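Nitrogen regulatory PII-like protein (Bacillus subtilis subsp. subtilis, PDB 4R25) is required for full induction of the nrgAB operon when ammonium is limiting, and belongs to the PII family of trimeric signalling proteins. Local coordinates at residues 13-18 with 59-64; 19-24 with 76-81; 23-28 with 68-73; 41-46 with 50-55; 100-103 with 108-111. All blocks are in the same frame, centred on the assembly; numbering follows the deposited sequence.

How the interactions relate
From the N terminus, the chain enters helix 15-25, where three contacts begin. Interaction 1 closes a loop from the start of this helix to strand 51-67. Interaction 2 closes a longer loop to helix 72-83. Interaction 3 closes one about as long as interaction 1, to the turn before that helix. Interactions 2 and 3 share Gly23 and Lys24, and both cross interaction 1. Interaction 4 closes a short hairpin loop within all three. Interaction 5 follows in series and meets interaction 3 through Lys69 and Pro111. Together they tie helix 15-25 to the sheet and to helix 72-83, the hairpin strands to each other, and the C-terminal segment to strand 100-103.

Interaction 1. Residues 13-18 with 59-64; sequences ANFEKL and ERLKIE. With ZN (zinc ion), chain E.
The ring of Phe15 carries Leu61 on one face. Leu61 CD2 is 4.1 Å from the ring centroid and 15° off the normal, a CH-pi contact displaced toward the rim. Ile63 comes in obliquely, its CD1 3.6 Å from Phe15 CE1. Outside the two segments, Phe32 meets the ring edge-to-face and Lys19 makes a cation-pi contact with it. The ring reaches the strand because CG stands anti to the backbone N (chi1 -164°). One helical turn on, Leu18 and Ile63 meet tip to tip, CD1 to CD1 at 3.6 Å. An alanine in place of Phe15 is likely to leave a gap over Leu61 and to deprive Lys19 and Phe32 of their aromatic partner.

Strand 59-64 is two-sided. Leu61 and Ile63 face the helix, while Lys62 and Glu64 point to the middle of the trimer. There Glu64 OE2 binds zinc at 2.3 Å, with Lys5 also on the metal. Lys62 NZ gives a 2.9 Å hydrogen bond to a water, whose oxygen lies 2.6 Å from the zinc. Lys62 forms a salt bridge with Glu64 of one neighbouring subunit, and Glu64 with Lys62 of the other. The contact between helix and strand is wholly apolar, and it holds the first turn of helix 15-25 on the sheet of a ferredoxin-like fold. Charge is kept to the other face, where it joins subunits.

Interaction 2. Residues 19-24 with 76-81; sequences KQELGK and TETAKR
Glu21 meets Thr78 with the base of its side chain and Arg81 with the end, both on helix 72-83. Its CB packs on the methyl of Thr78, with Glu21 CB 3.4 Å from Thr78 CG2. The backbones are nearest at the same pair, Glu21 CA to Thr78 CA at 6.9 Å. From CB the chain turns at CG (chi2 -64°), which brings the carboxylate round toward Arg81. Glu21 CG is still 4.2 Å from Arg81 NH2. Beyond it, CD carries OE1 to a salt bridge, with Arg81 NH2 giving a hydrogen bond to Glu21 OE1 at 2.7 Å. The N-H points at the oxygen with an angle of 147°. OE1 lies in the guanidinium plane, at its edge, and is met on its anti side, somewhat out of the carboxylate plane. The carboxylate and guanidinium planes stand 89° apart, and a single oxygen takes the bond from a single nitrogen. The other oxygen, Glu21 OE2, faces Lys24 NZ at 3.9 Å, a long ion pair one turn along its own helix.

Thr78 gives only its methyl to the contact. Its OG1 is hydrogen-bonded to Gln74 O in the turn before. A leucine in place of Glu21 would probably leave Arg81 without its mate and its guanidinium free to turn. The two helices, on one face of the ferredoxin-like sheet, are joined by apolar contact near their backbones and by opposite charges farther out. Glu21 thus stands between two positive groups, one on each helix, which would probably favour its charged form.

Interaction 3. Residues 23-28 with 68-73; sequences GKIGVT and SKVPVD
A Schellman motif ends helix 15-25 at Gly26, and Val70 packs against this turn from the loop that leads into helix 72-83. Gly26 N is bonded back to Gly23 O at 3.3 Å. A probable hydrogen bond from Val27 N to Leu22 O completes the motif. Gly26 has a phi of 125°. Its backbone angles alone already call for glycine, since a CB would be jammed against Ile25 O. Such a CB would also run into Val70 CG2, so the missing side chain lets the valine lie close to the backbone.

The two methyls of Val70 divide the work. CG2 covers the glycine, with Val70 CG2 3.7 Å from Gly26 C. CG1, anti to the backbone N (chi1 177°), turns to the helix end, with Val70 CG1 4.1 Å from Ile25 CG1. The two side chains cross at about a right angle. No hydrogen bond joins the segments; the valine methyls lie against backbone and the Ile25 side chain. Val70 also touches Val75.

Pro71 takes the N-cap position of helix 72-83. The end of one helix thus meets the start of the other, a helix-terminating glycine of the Schellman type under a valine in the ferredoxin-like fold of PII proteins.

Interaction 4. Residues 41-46 with 50-55; sequences QKAHTE and GVKIES. With ZN (zinc ion), chain B; ZN (zinc ion), chain D.
Two of the cross-strand pairs, His44 with Val51 and Gln41 with Glu54, each include a zinc ligand. His44 ND1 is 2.5 Å from one zinc and Glu54 OE1 is 2.6 Å from another. The extended side chain of Glu54 stands on the same face as Gln41, Ala43 and Lys52. Many residues here also touch crystal neighbours.

The strands run antiparallel but strongly twisted, with 129° between their directions. Gln41 and Glu54 form a hydrogen-bonded pair, with Gln41 N to Glu54 O at 2.9 Å. Ala43 and Lys52 form the next, with Ala43 N to Lys52 O at 2.7 Å. A weak bond from Thr45 N to Gly50 O follows.

Lys52 bends over the first strand, with Lys52 CD 3.6 Å from Ala43 CB. Thr45 CG2 lies against Lys52 CB, the two side chains running in opposite directions, while Thr45 OG1 is hydrogen-bonded to Arg49. On the other face Lys42 lies beside Ile53, its CG 4.0 Å from Ile53 CD1; the same CG also reaches Val51 CG1.

This outer part of the hairpin of strands 29-44 and 51-67 corresponds to the T-loop of PII proteins, far from the chain's centre. Here it rests on helix 15-25 of a neighbouring subunit, whose Gln20 bonds to Ile53 O and whose Gly23 packs on Ile53.

Interaction 5. Residues 100-103 with 108-111; sequences NTIN and EEGP
Residues 100-103 form a strand, and 108-111 run back beside it with one backbone bridge, Ile102 with Glu109, CA to CA at 4.6 Å. Asn103 N bonds to Glu108 O at 3.0 Å. At the other end, Gly110 N is shared between two acceptors, Thr101 O at 3.2 Å and the side-chain oxygen Asn100 OD1 at 3.3 Å. The segment turns away from strand 100-103 at Gly110, with a positive phi of 80°.

Asn100 meets the returning segment with both ends of its amide. OD1 receives Gly110 N nearly end-on to its C=O. Asn100 ND2 gives a weak bond to Glu109 OE1 at 3.3 Å. With CG anti to the backbone N (chi1 -168°), the amide leans forward toward Glu109 and Gly110. Its plane is turned 62° from the Glu109 carboxylate. Ile102 lies alongside Glu109, with Ile102 CG1 3.9 Å from Glu109 CG. Asn103 bonds by its amide to Ala113 O, and Glu108 to Thr106.

Strand 100-103 also pairs antiparallel with a strand of a neighbouring subunit, and Thr101 packs on Phe94 of that subunit. The contact is thus a short hairpin-like return near the C terminus, beside strand 100-103, which continues a sheet into the neighbouring subunit, as in PII trimers.

Interaction 1. Residues 13-18 with 59-64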
# COMPACT_ATOMS: atom_id res chain seq x y z
N ALA A 13 -14.88 13.33 0.54
CA ALA A 13 -16.34 13.30 0.43
C ALA A 13 -16.86 12.12 -0.41
O ALA A 13 -16.10 11.47 -1.13
CB ALA A 13 -16.84 14.62 -0.15
N ASN A 14 -18.17 11.87 -0.32
CA ASN A 14 -18.85 10.90 -1.18
C ASN A 14 -18.65 9.42 -0.83
O ASN A 14 -19.00 8.53 -1.61
CB ASN A 14 -18.46 11.12 -2.64
CG ASN A 14 -19.60 11.66 -3.48
OD1 ASN A 14 -20.77 11.28 -3.31
ND2 ASN A 14 -19.27 12.56 -4.41
N PHE A 15 -18.09 9.16 0.34
CA PHE A 15 -17.71 7.81 0.71
C PHE A 15 -18.95 6.90 0.83
O PHE A 15 -18.93 5.75 0.39
CB PHE A 15 -16.89 7.84 2.01
CG PHE A 15 -16.12 6.58 2.29
CD1 PHE A 15 -15.96 5.61 1.32
CD2 PHE A 15 -15.58 6.35 3.55
CE1 PHE A 15 -15.26 4.44 1.59
CE2 PHE A 15 -14.88 5.18 3.83
CZ PHE A 15 -14.72 4.23 2.84
N GLU A 16 -20.03 7.43 1.40
CA GLU A 16 -21.25 6.65 1.63
C GLU A 16 -21.91 6.11 0.35
O GLU A 16 -22.25 4.93 0.28
CB GLU A 16 -22.26 7.44 2.45
CG GLU A 16 -23.55 6.67 2.69
CD GLU A 16 -23.33 5.38 3.46
OE1 GLU A 16 -22.49 5.36 4.39
OE2 GLU A 16 -24.00 4.37 3.13
N LYS A 17 -22.09 6.96 -0.65
CA LYS A 17 -22.66 6.50 -1.91
C LYS A 17 -21.78 5.40 -2.51
O LYS A 17 -22.28 4.49 -3.17
CB LYS A 17 -22.82 7.67 -2.91
CG LYS A 17 -23.57 7.30 -4.20
CD LYS A 17 -23.98 8.56 -5.00
CE LYS A 17 -24.30 8.26 -6.47
NZ LYS A 17 -25.36 7.23 -6.67
N LEU A 18 -20.47 5.48 -2.25
CA LEU A 18 -19.53 4.49 -2.76
C LEU A 18 -19.79 3.13 -2.13
O LEU A 18 -19.89 2.11 -2.82
CB LEU A 18 -18.10 4.93 -2.47
CG LEU A 18 -17.01 4.85 -3.55
CD1 LEU A 18 -15.68 4.54 -2.89
CD2 LEU A 18 -17.32 3.82 -4.62
N GLU A 59 -5.79 16.73 1.47
CA GLU A 59 -6.25 15.53 2.15
C GLU A 59 -6.69 14.52 1.13
O GLU A 59 -7.30 14.86 0.12
CB GLU A 59 -7.44 15.85 3.04
CG GLU A 59 -7.22 17.05 3.88
CD GLU A 59 -5.96 16.92 4.67
OE1 GLU A 59 -5.18 17.90 4.67
OE2 GLU A 59 -5.74 15.85 5.27
N ARG A 60 -6.39 13.26 1.41
CA ARG A 60 -6.81 12.20 0.52
C ARG A 60 -7.32 11.00 1.30
O ARG A 60 -6.88 10.72 2.42
CB ARG A 60 -5.65 11.80 -0.40
CG ARG A 60 -5.14 12.92 -1.30
CD ARG A 60 -5.96 13.10 -2.57
NE ARG A 60 -7.15 13.92 -2.37
CZ ARG A 60 -7.70 14.68 -3.31
NH1 ARG A 60 -7.16 14.72 -4.52
NH2 ARG A 60 -8.77 15.41 -3.04
N LEU A 61 -8.27 10.30 0.70
CA LEU A 61 -8.81 9.08 1.26
C LEU A 61 -8.30 7.93 0.42
O LEU A 61 -8.51 7.91 -0.79
CB LEU A 61 -10.33 9.12 1.23
CG LEU A 61 -11.09 7.86 1.62
CD1 LEU A 61 -10.86 7.48 3.08
CD2 LEU A 61 -12.57 8.05 1.33
N LYS A 62 -7.62 6.97 1.04
CA LYS A 62 -7.14 5.81 0.29
C LYS A 62 -8.06 4.63 0.58
O LYS A 62 -8.24 4.26 1.75
CB LYS A 62 -5.71 5.48 0.70
CG LYS A 62 -4.97 4.50 -0.21
CD LYS A 62 -3.58 4.24 0.36
CE LYS A 62 -2.70 3.45 -0.59
NZ LYS A 62 -1.35 3.27 0.03
N ILE A 63 -8.65 4.07 -0.47
CA ILE A 63 -9.56 2.95 -0.33
C ILE A 63 -9.03 1.74 -1.08
O ILE A 63 -8.76 1.79 -2.27
CB ILE A 63 -10.93 3.29 -0.92
CG1 ILE A 63 -11.57 4.47 -0.18
CG2 ILE A 63 -11.83 2.06 -0.91
CD1 ILE A 63 -12.69 5.12 -0.91
N GLU A 64 -8.91 0.62 -0.37
CA GLU A 64 -8.44 -0.61 -0.98
C GLU A 64 -9.50 -1.72 -1.03
O GLU A 64 -10.18 -2.02 -0.04
CB GLU A 64 -7.18 -1.09 -0.27
CG GLU A 64 -6.01 -0.13 -0.43
CD GLU A 64 -4.75 -0.61 0.26
OE1 GLU A 64 -4.84 -1.41 1.22
OE2 GLU A 64 -3.66 -0.20 -0.17
ZN ZN E . -1.47 -0.23 -0.97
O HOH W 1 -0.28 0.79 1.07

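Interaction 2. Residues 19-24 with 76-81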
# COMPACT_ATOMS: atom_id res chain seq x y z
N LYS A 19 -19.89 3.11 -0.80
CA LYS A 19 -20.20 1.89 -0.07
C LYS A 19 -21.49 1.26 -0.58
O LYS A 19 -21.57 0.04 -0.74
CB LYS A 19 -20.27 2.16 1.43
CG LYS A 19 -18.98 2.69 2.02
CD LYS A 19 -19.15 2.99 3.50
CE LYS A 19 -17.89 3.56 4.10
NZ LYS A 19 -18.10 3.88 5.54
N GLN A 20 -22.51 2.09 -0.83
CA GLN A 20 -23.77 1.60 -1.41
C GLN A 20 -23.54 0.93 -2.75
O GLN A 20 -24.00 -0.19 -2.99
CB GLN A 20 -24.81 2.72 -1.57
CG GLN A 20 -25.38 3.27 -0.27
CD GLN A 20 -26.07 2.22 0.58
OE1 GLN A 20 -26.94 1.48 0.10
NE2 GLN A 20 -25.70 2.14 1.85
N GLU A 21 -22.84 1.63 -3.64
CA GLU A 21 -22.67 1.14 -5.00
C GLU A 21 -21.75 -0.07 -5.07
O GLU A 21 -22.01 -1.02 -5.80
CB GLU A 21 -22.19 2.26 -5.92
CG GLU A 21 -23.10 3.48 -5.94
CD GLU A 21 -24.49 3.19 -6.50
OE1 GLU A 21 -24.64 3.14 -7.74
OE2 GLU A 21 -25.43 3.01 -5.69
N LEU A 22 -20.65 -0.04 -4.31
CA LEU A 22 -19.73 -1.17 -4.31
C LEU A 22 -20.41 -2.37 -3.69
O LEU A 22 -20.29 -3.50 -4.19
CB LEU A 22 -18.44 -0.82 -3.56
CG LEU A 22 -17.55 0.22 -4.24
CD1 LEU A 22 -16.39 0.58 -3.34
CD2 LEU A 22 -17.07 -0.30 -5.59
N GLY A 23 -21.12 -2.13 -2.59
CA GLY A 23 -21.92 -3.17 -1.96
C GLY A 23 -22.85 -3.88 -2.94
O GLY A 23 -22.96 -5.10 -2.92
N LYS A 24 -23.50 -3.11 -3.81
CA LYS A 24 -24.52 -3.69 -4.69
C LYS A 24 -23.96 -4.59 -5.76
O LYS A 24 -24.63 -5.53 -6.19
CB LYS A 24 -25.41 -2.60 -5.30
CG LYS A 24 -26.43 -2.07 -4.30
CD LYS A 24 -27.00 -0.72 -4.70
CE LYS A 24 -27.81 -0.15 -3.53
NZ LYS A 24 -28.29 1.25 -3.74
N THR A 76 -14.05 -0.52 -10.98
CA THR A 76 -13.47 0.75 -11.40
C THR A 76 -14.50 1.66 -12.05
O THR A 76 -14.49 2.87 -11.84
CB THR A 76 -12.27 0.55 -12.33
OG1 THR A 76 -12.71 0.06 -13.59
CG2 THR A 76 -11.29 -0.43 -11.72
N GLU A 77 -15.41 1.07 -12.84
CA GLU A 77 -16.43 1.87 -13.52
C GLU A 77 -17.37 2.52 -12.52
O GLU A 77 -17.75 3.68 -12.67
CB GLU A 77 -17.22 1.02 -14.51
CG GLU A 77 -18.29 1.80 -15.26
CD GLU A 77 -17.70 2.83 -16.22
OE1 GLU A 77 -16.52 2.70 -16.59
OE2 GLU A 77 -18.44 3.77 -16.60
N THR A 78 -17.75 1.75 -11.50
CA THR A 78 -18.62 2.24 -10.46
C THR A 78 -17.93 3.34 -9.67
O THR A 78 -18.55 4.34 -9.31
CB THR A 78 -19.00 1.11 -9.49
OG1 THR A 78 -19.53 0.02 -10.25
CG2 THR A 78 -20.04 1.58 -8.48
N ALA A 79 -16.65 3.15 -9.40
CA ALA A 79 -15.87 4.15 -8.69
C ALA A 79 -15.82 5.48 -9.45
O ALA A 79 -15.91 6.54 -8.85
CB ALA A 79 -14.46 3.62 -8.43
N LYS A 80 -15.69 5.40 -10.77
CA LYS A 80 -15.67 6.61 -11.60
C LYS A 80 -16.97 7.39 -11.49
O LYS A 80 -16.97 8.55 -11.08
CB LYS A 80 -15.41 6.26 -13.07
CG LYS A 80 -14.06 5.62 -13.30
CD LYS A 80 -14.03 4.85 -14.61
CE LYS A 80 -14.04 5.77 -15.82
NZ LYS A 80 -13.68 5.03 -17.06
N ARG A 81 -18.08 6.74 -11.85
CA ARG A 81 -19.38 7.38 -11.77
C ARG A 81 -19.57 8.12 -10.47
O ARG A 81 -19.87 9.31 -10.45
CB ARG A 81 -20.49 6.33 -11.86
CG ARG A 81 -20.72 5.76 -13.22
CD ARG A 81 -21.82 4.72 -13.12
NE ARG A 81 -22.63 4.95 -11.92
CZ ARG A 81 -22.96 4.00 -11.06
NH1 ARG A 81 -22.55 2.75 -11.27
NH2 ARG A 81 -23.70 4.28 -10.00

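Interaction 3. Residues 23-28 with 68-73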
# COMPACT_ATOMS: atom_id res chain seq x y z
N GLY A 23 -21.12 -2.13 -2.59
CA GLY A 23 -21.92 -3.17 -1.96
C GLY A 23 -22.85 -3.88 -2.94
O GLY A 23 -22.96 -5.10 -2.92
N LYS A 24 -23.50 -3.11 -3.81
CA LYS A 24 -24.52 -3.69 -4.69
C LYS A 24 -23.96 -4.59 -5.76
O LYS A 24 -24.63 -5.53 -6.19
CB LYS A 24 -25.41 -2.60 -5.30
CG LYS A 24 -26.43 -2.07 -4.30
CD LYS A 24 -27.00 -0.72 -4.70
CE LYS A 24 -27.81 -0.15 -3.53
NZ LYS A 24 -28.29 1.25 -3.74
N ILE A 25 -22.73 -4.32 -6.19
CA ILE A 25 -22.12 -5.12 -7.26
C ILE A 25 -21.36 -6.34 -6.72
O ILE A 25 -20.80 -7.12 -7.49
CB ILE A 25 -21.18 -4.28 -8.14
CG1 ILE A 25 -19.79 -4.17 -7.51
CG2 ILE A 25 -21.78 -2.91 -8.36
CD1 ILE A 25 -18.86 -3.20 -8.21
N GLY A 26 -21.33 -6.51 -5.40
CA GLY A 26 -20.74 -7.71 -4.82
C GLY A 26 -19.64 -7.55 -3.79
O GLY A 26 -19.28 -8.53 -3.14
N VAL A 27 -19.09 -6.35 -3.63
CA VAL A 27 -18.02 -6.15 -2.64
C VAL A 27 -18.55 -6.28 -1.22
O VAL A 27 -19.52 -5.62 -0.85
CB VAL A 27 -17.34 -4.79 -2.79
CG1 VAL A 27 -16.25 -4.65 -1.74
CG2 VAL A 27 -16.77 -4.62 -4.19
N THR A 28 -17.89 -7.11 -0.42
CA THR A 28 -18.32 -7.34 0.96
C THR A 28 -17.35 -6.79 2.02
O THR A 28 -17.67 -6.77 3.20
CB THR A 28 -18.57 -8.83 1.24
OG1 THR A 28 -17.33 -9.54 1.23
CG2 THR A 28 -19.49 -9.41 0.17
N SER A 68 -11.94 -10.82 -6.94
CA SER A 68 -11.68 -11.93 -7.84
C SER A 68 -12.94 -12.24 -8.65
O SER A 68 -12.97 -12.01 -9.85
CB SER A 68 -11.22 -13.16 -7.06
OG SER A 68 -10.76 -14.16 -7.95
N LYS A 69 -13.97 -12.74 -7.98
CA LYS A 69 -15.24 -13.03 -8.64
C LYS A 69 -15.83 -11.74 -9.19
O LYS A 69 -16.11 -11.63 -10.38
CB LYS A 69 -16.24 -13.69 -7.69
CG LYS A 69 -15.90 -15.12 -7.32
CD LYS A 69 -15.80 -15.27 -5.81
CE LYS A 69 -14.77 -14.31 -5.22
NZ LYS A 69 -14.67 -14.46 -3.75
N VAL A 70 -16.02 -10.77 -8.31
CA VAL A 70 -16.46 -9.45 -8.73
C VAL A 70 -15.40 -8.84 -9.64
O VAL A 70 -14.25 -8.67 -9.24
CB VAL A 70 -16.64 -8.51 -7.55
CG1 VAL A 70 -17.03 -7.13 -8.05
CG2 VAL A 70 -17.68 -9.08 -6.59
N PRO A 71 -15.80 -8.50 -10.87
CA PRO A 71 -14.87 -8.07 -11.91
C PRO A 71 -14.29 -6.70 -11.61
O PRO A 71 -15.02 -5.78 -11.25
CB PRO A 71 -15.76 -7.99 -13.16
CG PRO A 71 -16.94 -8.86 -12.84
CD PRO A 71 -17.17 -8.65 -11.39
N VAL A 72 -12.97 -6.58 -11.78
CA VAL A 72 -12.30 -5.30 -11.59
C VAL A 72 -13.02 -4.17 -12.32
O VAL A 72 -13.29 -3.12 -11.74
CB VAL A 72 -10.84 -5.35 -12.09
CG1 VAL A 72 -10.24 -3.97 -12.09
CG2 VAL A 72 -10.03 -6.26 -11.21
N ASP A 73 -13.33 -4.39 -13.60
CA ASP A 73 -13.87 -3.32 -14.44
C ASP A 73 -15.23 -2.81 -13.97
O ASP A 73 -15.59 -1.65 -14.21
CB ASP A 73 -13.90 -3.77 -15.90
CG ASP A 73 -12.51 -4.04 -16.46
OD1 ASP A 73 -11.52 -3.62 -15.84
OD2 ASP A 73 -12.42 -4.67 -17.54

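Interaction 4. Residues 41-46 with 50-55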
# COMPACT_ATOMS: atom_id res chain seq x y z
N GLN A 41 4.54 21.39 -9.19
CA GLN A 41 4.59 22.09 -10.47
C GLN A 41 5.83 22.96 -10.64
O GLN A 41 6.27 23.64 -9.71
CB GLN A 41 3.32 22.89 -10.72
CG GLN A 41 2.66 23.40 -9.46
CD GLN A 41 1.35 24.11 -9.73
OE1 GLN A 41 0.70 23.88 -10.76
NE2 GLN A 41 0.94 24.99 -8.82
N LYS A 42 6.41 22.88 -11.84
CA LYS A 42 7.56 23.67 -12.23
C LYS A 42 7.19 25.14 -12.30
O LYS A 42 6.26 25.53 -13.00
CB LYS A 42 8.07 23.22 -13.60
CG LYS A 42 8.74 21.86 -13.58
CD LYS A 42 9.02 21.38 -14.99
CE LYS A 42 9.77 20.05 -14.99
NZ LYS A 42 9.85 19.45 -16.35
N ALA A 43 7.93 25.94 -11.55
CA ALA A 43 7.74 27.38 -11.53
C ALA A 43 9.00 28.07 -12.05
O ALA A 43 10.09 27.50 -12.04
CB ALA A 43 7.42 27.85 -10.13
N HIS A 44 8.85 29.30 -12.53
CA HIS A 44 10.02 30.07 -12.96
C HIS A 44 10.79 30.60 -11.77
O HIS A 44 10.21 31.01 -10.77
CB HIS A 44 9.62 31.24 -13.85
CG HIS A 44 9.34 30.84 -15.27
ND1 HIS A 44 10.32 30.41 -16.12
CD2 HIS A 44 8.18 30.80 -15.97
CE1 HIS A 44 9.79 30.11 -17.30
NE2 HIS A 44 8.49 30.34 -17.23
N THR A 45 12.11 30.58 -11.89
CA THR A 45 12.93 31.44 -11.05
C THR A 45 13.23 32.69 -11.86
O THR A 45 12.80 32.84 -13.00
CB THR A 45 14.24 30.75 -10.58
OG1 THR A 45 15.06 30.44 -11.72
CG2 THR A 45 13.93 29.46 -9.82
N GLU A 46 13.98 33.60 -11.26
CA GLU A 46 14.30 34.85 -11.92
C GLU A 46 15.30 34.65 -13.06
O GLU A 46 15.28 35.38 -14.05
CB GLU A 46 14.86 35.82 -10.91
CG GLU A 46 14.96 37.22 -11.40
CD GLU A 46 15.48 38.11 -10.33
OE1 GLU A 46 16.06 37.56 -9.37
OE2 GLU A 46 15.32 39.34 -10.43
N GLY A 50 16.81 28.69 -14.21
CA GLY A 50 16.27 28.20 -12.96
C GLY A 50 14.88 27.61 -12.97
O GLY A 50 13.91 28.23 -13.40
N VAL A 51 14.80 26.37 -12.48
CA VAL A 51 13.52 25.80 -12.11
C VAL A 51 13.40 25.81 -10.59
O VAL A 51 14.39 25.71 -9.86
CB VAL A 51 13.30 24.40 -12.69
CG1 VAL A 51 11.95 23.87 -12.27
CG2 VAL A 51 13.38 24.44 -14.21
N LYS A 52 12.17 25.95 -10.14
CA LYS A 52 11.84 25.95 -8.72
C LYS A 52 10.52 25.21 -8.65
O LYS A 52 9.70 25.33 -9.57
CB LYS A 52 11.67 27.40 -8.26
CG LYS A 52 10.76 27.60 -7.07
CD LYS A 52 9.60 28.57 -7.39
CE LYS A 52 10.02 30.04 -7.47
NZ LYS A 52 8.96 31.00 -7.02
N ILE A 53 10.30 24.40 -7.62
CA ILE A 53 9.09 23.59 -7.56
C ILE A 53 8.13 24.12 -6.50
O ILE A 53 8.51 24.38 -5.37
CB ILE A 53 9.40 22.11 -7.28
CG1 ILE A 53 10.35 21.56 -8.34
CG2 ILE A 53 8.11 21.29 -7.22
CD1 ILE A 53 9.77 21.52 -9.73
N GLU A 54 6.87 24.26 -6.88
CA GLU A 54 5.85 24.70 -5.95
C GLU A 54 4.93 23.51 -5.67
O GLU A 54 4.64 22.71 -6.56
CB GLU A 54 5.07 25.86 -6.54
CG GLU A 54 4.12 26.55 -5.60
CD GLU A 54 3.49 27.76 -6.24
OE1 GLU A 54 2.60 28.38 -5.62
OE2 GLU A 54 3.90 28.08 -7.38
N SER A 55 4.48 23.40 -4.43
CA SER A 55 3.74 22.22 -4.02
C SER A 55 2.67 22.55 -3.00
O SER A 55 2.85 23.40 -2.13
CB SER A 55 4.70 21.17 -3.45
OG SER A 55 5.36 21.65 -2.29
ZN ZN B . 12.77 30.40 -16.46
ZN ZN D . 2.16 30.75 -6.55

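Interaction 5. Residues 100-103 with 108-111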
# COMPACT_ATOMS: atom_id res chain seq x y z
N ASN A 100 -1.53 -13.90 -4.43
CA ASN A 100 -2.31 -14.80 -3.58
C ASN A 100 -3.02 -14.08 -2.43
O ASN A 100 -2.62 -12.99 -2.03
CB ASN A 100 -1.41 -15.92 -3.04
CG ASN A 100 -2.21 -17.05 -2.37
OD1 ASN A 100 -3.44 -17.10 -2.43
ND2 ASN A 100 -1.49 -17.97 -1.74
N THR A 101 -4.08 -14.70 -1.93
CA THR A 101 -4.79 -14.21 -0.76
C THR A 101 -5.03 -15.37 0.19
O THR A 101 -5.23 -16.50 -0.22
CB THR A 101 -6.15 -13.62 -1.15
OG1 THR A 101 -5.97 -12.64 -2.17
CG2 THR A 101 -6.82 -12.97 0.07
N ILE A 102 -5.02 -15.07 1.48
CA ILE A 102 -5.19 -16.09 2.49
C ILE A 102 -6.14 -15.56 3.54
O ILE A 102 -5.88 -14.52 4.14
CB ILE A 102 -3.86 -16.46 3.14
CG1 ILE A 102 -2.94 -17.11 2.11
CG2 ILE A 102 -4.08 -17.39 4.33
CD1 ILE A 102 -1.57 -17.43 2.64
N ASN A 103 -7.24 -16.27 3.73
CA ASN A 103 -8.15 -15.96 4.80
C ASN A 103 -7.61 -16.57 6.07
O ASN A 103 -7.39 -17.77 6.15
CB ASN A 103 -9.54 -16.51 4.52
CG ASN A 103 -10.57 -15.98 5.49
OD1 ASN A 103 -10.38 -16.03 6.71
ND2 ASN A 103 -11.64 -15.43 4.95
N GLU A 108 -8.22 -20.65 3.84
CA GLU A 108 -8.36 -20.83 2.40
C GLU A 108 -7.47 -19.88 1.62
O GLU A 108 -7.19 -18.77 2.07
CB GLU A 108 -9.80 -20.60 1.96
CG GLU A 108 -10.82 -21.38 2.74
CD GLU A 108 -12.22 -21.05 2.29
OE1 GLU A 108 -12.78 -20.05 2.79
OE2 GLU A 108 -12.75 -21.79 1.43
N GLU A 109 -7.06 -20.32 0.43
CA GLU A 109 -6.21 -19.52 -0.44
C GLU A 109 -6.87 -19.32 -1.81
O GLU A 109 -7.72 -20.12 -2.23
CB GLU A 109 -4.84 -20.18 -0.58
CG GLU A 109 -4.19 -20.50 0.77
CD GLU A 109 -2.71 -20.81 0.68
OE1 GLU A 109 -2.19 -20.97 -0.46
OE2 GLU A 109 -2.05 -20.89 1.74
N GLY A 110 -6.49 -18.26 -2.51
CA GLY A 110 -7.08 -17.92 -3.79
C GLY A 110 -8.42 -17.22 -3.64
O GLY A 110 -8.78 -16.80 -2.54
N PRO A 111 -9.16 -17.07 -4.75
CA PRO A 111 -10.44 -16.35 -4.78
C PRO A 111 -11.50 -16.90 -3.82
O PRO A 111 -12.58 -16.32 -3.73
CB PRO A 111 -10.90 -16.49 -6.24
CG PRO A 111 -10.01 -17.51 -6.86
CD PRO A 111 -8.73 -17.48 -6.10